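Local coordinates for protein ribonuclease H (Uncultured organism, PDB 3U3G) that probably cleaves the RNA strand of RNA/DNA hybrids as a type 1 ribonuclease H, at residues Y7-I21 and K123-D136. Residues are numbered along the deposited sequence; the frame is centred on the assembly and turned at random.
Sequences YTDGGARGNPGPAGI and KNARADELVNEAID
Asp136 OD1 accepts hydrogen bonds from both terminal nitrogens of Arg13, a salt bridge in which NH1 and NH2, each 2.9 Å away, grip the one atom end-on. The oxygen sits in the guanidinium plane. The guanidinium and carboxylate planes stand 55° apart; NH1 meets OD1 nearly along its C-O axis, NH2 from above the carboxylate plane. Ile135 CG2 lies over one face of the guanidinium, 3.5 Å from Arg13 NH1, while CG1 and CD1 of Ile135 reach down to the backbone of Ala19, Gly20 and Gly11. One turn earlier Val131 straddles the hairpin: with CG1 anti to the backbone N (chi1 169°), that methyl faces Gly20 O at 3.6 Å, and CG2 lies against Asp9 O. Gly11 and Gly20 have no side chains to hold helix 125-136 off the strands, and its axis passes 6.3 Å from that of strand 17-21. At the other end Asn124 ND2 joins Thr8 O (3.0 Å, 164°), arriving above the carbonyl plane, to Asp77 OD1. Between these ends Asp9 and Asp128 lie side by side, OD2 and OD1 3.7 Å apart and bridged by a water that donates to both. With Glu49, close to Asp9, and Asp77, these carboxylates from a central strand and two helices are probably the four acids of the family's site, consistent with metal binding as in other RNases H.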
loop_
_atom_site.group_PDB
_atom_site.type_symbol
_atom_site.label_atom_id
_atom_site.label_comp_id
_atom_site.label_asym_id
_atom_site.label_seq_id
_atom_site.Cartn_x
_atom_site.Cartn_y
_atom_site.Cartn_z
ATOM N N TYR A 7 0.816 -3.219 -5.786
ATOM C CA TYR A 7 -0.358 -2.341 -5.807
ATOM C C TYR A 7 -0.920 -2.293 -4.398
ATOM O O TYR A 7 -1.079 -3.339 -3.755
ATOM C CB TYR A 7 -1.457 -2.904 -6.716
ATOM C CG TYR A 7 -1.019 -3.173 -8.136
ATOM C CD1 TYR A 7 -0.163 -4.234 -8.430
ATOM C CD2 TYR A 7 -1.341 -2.283 -9.156
ATOM C CE1 TYR A 7 0.237 -4.495 -9.741
ATOM C CE2 TYR A 7 -0.932 -2.527 -10.463
ATOM C CZ TYR A 7 -0.105 -3.595 -10.735
ATOM O OH TYR A 7 0.367 -3.809 -12.028
ATOM N N THR A 8 -1.260 -1.108 -3.922
ATOM C CA THR A 8 -1.906 -1.020 -2.619
ATOM C C THR A 8 -3.186 -0.224 -2.686
ATOM O O THR A 8 -3.335 0.656 -3.536
ATOM C CB THR A 8 -1.000 -0.409 -1.526
ATOM O OG1 THR A 8 -0.772 0.980 -1.805
ATOM C CG2 THR A 8 0.347 -1.139 -1.449
ATOM N N ASP A 9 -4.098 -0.525 -1.775
ATOM C CA ASP A 9 -5.282 0.295 -1.563
ATOM C C ASP A 9 -5.737 0.112 -0.117
ATOM O O ASP A 9 -5.466 -0.915 0.522
ATOM C CB ASP A 9 -6.403 -0.121 -2.534
ATOM C CG ASP A 9 -7.481 0.950 -2.705
ATOM O OD1 ASP A 9 -7.278 2.113 -2.300
ATOM O OD2 ASP A 9 -8.547 0.620 -3.270
ATOM N N GLY A 10 -6.427 1.119 0.403
ATOM C CA GLY A 10 -7.069 1.025 1.700
ATOM C C GLY A 10 -8.365 1.796 1.645
ATOM O O GLY A 10 -8.498 2.747 0.877
ATOM N N GLY A 11 -9.325 1.378 2.449
ATOM C CA GLY A 11 -10.611 2.060 2.489
ATOM C C GLY A 11 -11.278 1.903 3.832
ATOM O O GLY A 11 -11.071 0.910 4.530
ATOM N N ALA A 12 -12.168 2.812 4.139
ATOM C CA ALA A 12 -13.041 2.692 5.283
ATOM C C ALA A 12 -14.511 2.998 4.914
ATOM O O ALA A 12 -14.779 3.803 4.108
ATOM C CB ALA A 12 -12.582 3.629 6.378
ATOM N N ARG A 13 -15.403 2.376 5.640
ATOM C CA ARG A 13 -16.834 2.568 5.459
ATOM C C ARG A 13 -17.317 3.498 6.545
ATOM O O ARG A 13 -17.787 3.082 7.551
ATOM C CB ARG A 13 -17.539 1.215 5.502
ATOM C CG ARG A 13 -17.061 0.360 4.440
ATOM C CD ARG A 13 -18.007 -0.689 4.009
ATOM N NE ARG A 13 -17.442 -1.479 2.929
ATOM C CZ ARG A 13 -17.716 -2.747 2.719
ATOM N NH1 ARG A 13 -18.554 -3.356 3.500
ATOM N NH2 ARG A 13 -17.109 -3.375 1.755
ATOM N N GLY A 14 -17.126 4.771 6.334
ATOM C CA GLY A 14 -17.384 5.675 7.413
ATOM C C GLY A 14 -16.179 6.534 7.613
ATOM O O GLY A 14 -15.198 6.379 6.929
ATOM N N ASN A 15 -16.334 7.505 8.477
ATOM C CA ASN A 15 -15.252 8.393 8.754
ATOM C C ASN A 15 -15.083 8.792 10.218
ATOM O O ASN A 15 -15.234 9.930 10.525
ATOM C CB ASN A 15 -15.562 9.594 7.845
ATOM C CG ASN A 15 -14.514 10.625 7.831
ATOM O OD1 ASN A 15 -14.805 11.773 7.639
ATOM N ND2 ASN A 15 -13.286 10.227 7.906
ATOM N N PRO A 16 -14.733 7.898 11.121
ATOM C CA PRO A 16 -14.141 6.590 10.781
ATOM C C PRO A 16 -15.144 5.486 10.764
ATOM O O PRO A 16 -16.251 5.620 11.212
ATOM C CB PRO A 16 -13.197 6.345 11.959
ATOM C CG PRO A 16 -13.913 6.991 13.142
ATOM C CD PRO A 16 -14.499 8.225 12.522
ATOM N N GLY A 17 -14.732 4.369 10.230
ATOM C CA GLY A 17 -15.594 3.199 10.156
ATOM C C GLY A 17 -14.774 1.961 9.852
ATOM O O GLY A 17 -13.556 2.056 9.664
ATOM N N PRO A 18 -15.430 0.793 9.810
ATOM C CA PRO A 18 -14.777 -0.475 9.474
ATOM C C PRO A 18 -13.892 -0.345 8.229
ATOM O O PRO A 18 -14.336 0.126 7.185
ATOM C CB PRO A 18 -15.960 -1.416 9.213
ATOM C CG PRO A 18 -17.072 -0.839 10.062
ATOM C CD PRO A 18 -16.896 0.642 9.899
ATOM N N ALA A 19 -12.621 -0.721 8.364
ATOM C CA ALA A 19 -11.629 -0.418 7.335
ATOM C C ALA A 19 -10.823 -1.645 6.940
ATOM O O ALA A 19 -10.684 -2.595 7.714
ATOM C CB ALA A 19 -10.713 0.709 7.783
ATOM N N GLY A 20 -10.249 -1.583 5.746
ATOM C CA GLY A 20 -9.532 -2.710 5.184
ATOM C C GLY A 20 -8.348 -2.246 4.373
ATOM O O GLY A 20 -8.303 -1.109 3.902
ATOM N N ILE A 21 -7.423 -3.175 4.135
ATOM C CA ILE A 21 -6.277 -2.917 3.260
ATOM C C ILE A 21 -6.150 -4.029 2.236
ATOM O O ILE A 21 -6.593 -5.164 2.479
ATOM C CB ILE A 21 -4.966 -2.758 4.056
ATOM C CG1 ILE A 21 -4.650 -4.034 4.849
ATOM C CG2 ILE A 21 -5.056 -1.516 4.956
ATOM C CD1 ILE A 21 -3.351 -3.977 5.583
ATOM N N LYS A 123 -7.013 0.567 -13.017
ATOM C CA LYS A 123 -5.857 -0.313 -12.959
ATOM C C LYS A 123 -5.615 -0.866 -11.550
ATOM O O LYS A 123 -4.784 -1.743 -11.364
ATOM C CB LYS A 123 -4.609 0.414 -13.459
ATOM C CG LYS A 123 -4.611 0.687 -14.957
ATOM C CD LYS A 123 -4.448 -0.596 -15.752
ATOM C CE LYS A 123 -2.980 -0.926 -15.970
ATOM N NZ LYS A 123 -2.761 -1.718 -17.216
ATOM N N ASN A 124 -6.301 -0.316 -10.552
ATOM C CA ASN A 124 -6.120 -0.785 -9.181
ATOM C C ASN A 124 -7.302 -1.591 -8.633
ATOM O O ASN A 124 -7.478 -1.709 -7.412
ATOM C CB ASN A 124 -5.795 0.390 -8.256
ATOM C CG ASN A 124 -4.941 -0.021 -7.068
ATOM O OD1 ASN A 124 -4.230 -1.024 -7.128
ATOM N ND2 ASN A 124 -4.876 0.845 -6.062
ATOM N N ALA A 125 -8.088 -2.189 -9.530
ATOM C CA ALA A 125 -9.319 -2.847 -9.123
ATOM C C ALA A 125 -9.091 -4.064 -8.223
ATOM O O ALA A 125 -9.866 -4.305 -7.311
ATOM C CB ALA A 125 -10.165 -3.224 -10.334
ATOM N N ARG A 126 -7.993 -4.787 -8.425
ATOM C CA ARG A 126 -7.729 -5.968 -7.605
ATOM C C ARG A 126 -7.525 -5.604 -6.125
ATOM O O ARG A 126 -8.146 -6.187 -5.233
ATOM C CB ARG A 126 -6.504 -6.727 -8.115
ATOM C CG ARG A 126 -6.752 -7.576 -9.347
ATOM C CD ARG A 126 -5.449 -8.193 -9.831
ATOM N NE ARG A 126 -4.939 -9.216 -8.918
ATOM C CZ ARG A 126 -3.817 -9.899 -9.132
ATOM N NH1 ARG A 126 -2.999 -9.519 -10.104
ATOM N NH2 ARG A 126 -3.456 -10.884 -8.313
ATOM N N ALA A 127 -6.653 -4.632 -5.877
ATOM C CA ALA A 127 -6.413 -4.182 -4.507
ATOM C C ALA A 127 -7.696 -3.658 -3.869
ATOM O O ALA A 127 -7.931 -3.864 -2.682
ATOM C CB ALA A 127 -5.313 -3.140 -4.469
ATOM N N ASP A 128 -8.488 -2.907 -4.631
ATOM C CA ASP A 128 -9.789 -2.476 -4.130
ATOM C C ASP A 128 -10.692 -3.641 -3.726
ATOM O O ASP A 128 -11.376 -3.578 -2.698
ATOM C CB ASP A 128 -10.489 -1.568 -5.149
ATOM C CG ASP A 128 -11.899 -1.181 -4.727
ATOM O OD1 ASP A 128 -12.040 -0.237 -3.933
ATOM O OD2 ASP A 128 -12.852 -1.892 -5.113
ATOM N N GLU A 129 -10.721 -4.686 -4.548
ATOM C CA GLU A 129 -11.497 -5.877 -4.224
ATOM C C GLU A 129 -11.025 -6.494 -2.916
ATOM O O GLU A 129 -11.835 -6.920 -2.084
ATOM C CB GLU A 129 -11.422 -6.918 -5.354
ATOM C CG GLU A 129 -11.770 -6.389 -6.738
ATOM C CD GLU A 129 -11.391 -7.359 -7.862
ATOM O OE1 GLU A 129 -11.003 -8.512 -7.569
ATOM O OE2 GLU A 129 -11.467 -6.956 -9.045
ATOM N N LEU A 130 -9.710 -6.492 -2.706
ATOM C CA LEU A 130 -9.150 -7.097 -1.503
ATOM C C LEU A 130 -9.576 -6.324 -0.255
ATOM O O LEU A 130 -9.888 -6.912 0.780
ATOM C CB LEU A 130 -7.621 -7.151 -1.605
ATOM C CG LEU A 130 -7.064 -8.099 -2.668
ATOM C CD1 LEU A 130 -5.537 -8.024 -2.689
ATOM C CD2 LEU A 130 -7.524 -9.518 -2.393
ATOM N N VAL A 131 -9.582 -4.996 -0.347
ATOM C CA VAL A 131 -10.083 -4.156 0.744
ATOM C C VAL A 131 -11.515 -4.561 1.092
ATOM O O VAL A 131 -11.853 -4.793 2.250
ATOM C CB VAL A 131 -10.053 -2.656 0.340
ATOM C CG1 VAL A 131 -10.824 -1.804 1.356
ATOM C CG2 VAL A 131 -8.611 -2.166 0.212
ATOM N N ASN A 132 -12.369 -4.605 0.072
ATOM C CA ASN A 132 -13.787 -4.817 0.301
ATOM C C ASN A 132 -14.110 -6.244 0.734
ATOM O O ASN A 132 -14.979 -6.453 1.570
ATOM C CB ASN A 132 -14.579 -4.424 -0.944
ATOM C CG ASN A 132 -14.709 -2.916 -1.092
ATOM O OD1 ASN A 132 -14.106 -2.320 -1.983
ATOM N ND2 ASN A 132 -15.346 -2.284 -0.115
ATOM N N GLU A 133 -13.293 -7.196 0.300
ATOM C CA GLU A 133 -13.400 -8.576 0.772
ATOM C C GLU A 133 -13.162 -8.653 2.279
ATOM O O GLU A 133 -13.936 -9.287 3.017
ATOM C CB GLU A 133 -12.397 -9.450 0.018
ATOM C CG GLU A 133 -12.480 -10.941 0.298
ATOM C CD GLU A 133 -11.431 -11.740 -0.479
ATOM O OE1 GLU A 133 -10.969 -11.255 -1.533
ATOM O OE2 GLU A 133 -10.972 -12.782 0.035
ATOM N N ALA A 134 -12.124 -7.963 2.742
ATOM C CA ALA A 134 -11.764 -7.962 4.147
ATOM C C ALA A 134 -12.849 -7.299 4.987
ATOM O O ALA A 134 -13.204 -7.811 6.044
ATOM C CB ALA A 134 -10.414 -7.279 4.364
ATOM N N ILE A 135 -13.334 -6.137 4.551
ATOM C CA ILE A 135 -14.386 -5.458 5.304
ATOM C C ILE A 135 -15.685 -6.264 5.337
ATOM O O ILE A 135 -16.262 -6.478 6.410
ATOM C CB ILE A 135 -14.655 -4.030 4.795
ATOM C CG1 ILE A 135 -13.386 -3.179 4.899
ATOM C CG2 ILE A 135 -15.766 -3.378 5.616
ATOM C CD1 ILE A 135 -13.495 -1.867 4.135
ATOM N N ASP A 136 -16.086 -6.798 4.186
ATOM C CA ASP A 136 -17.320 -7.579 4.112
ATOM C C ASP A 136 -17.221 -8.762 5.071
ATOM O O ASP A 136 -18.214 -9.141 5.708
ATOM C CB ASP A 136 -17.550 -8.108 2.696
ATOM C CG ASP A 136 -18.011 -7.037 1.725
ATOM O OD1 ASP A 136 -18.437 -5.956 2.176
ATOM O OD2 ASP A 136 -17.959 -7.308 0.505
HETATM O O HOH W 1 -10.678 0.505 -1.569
#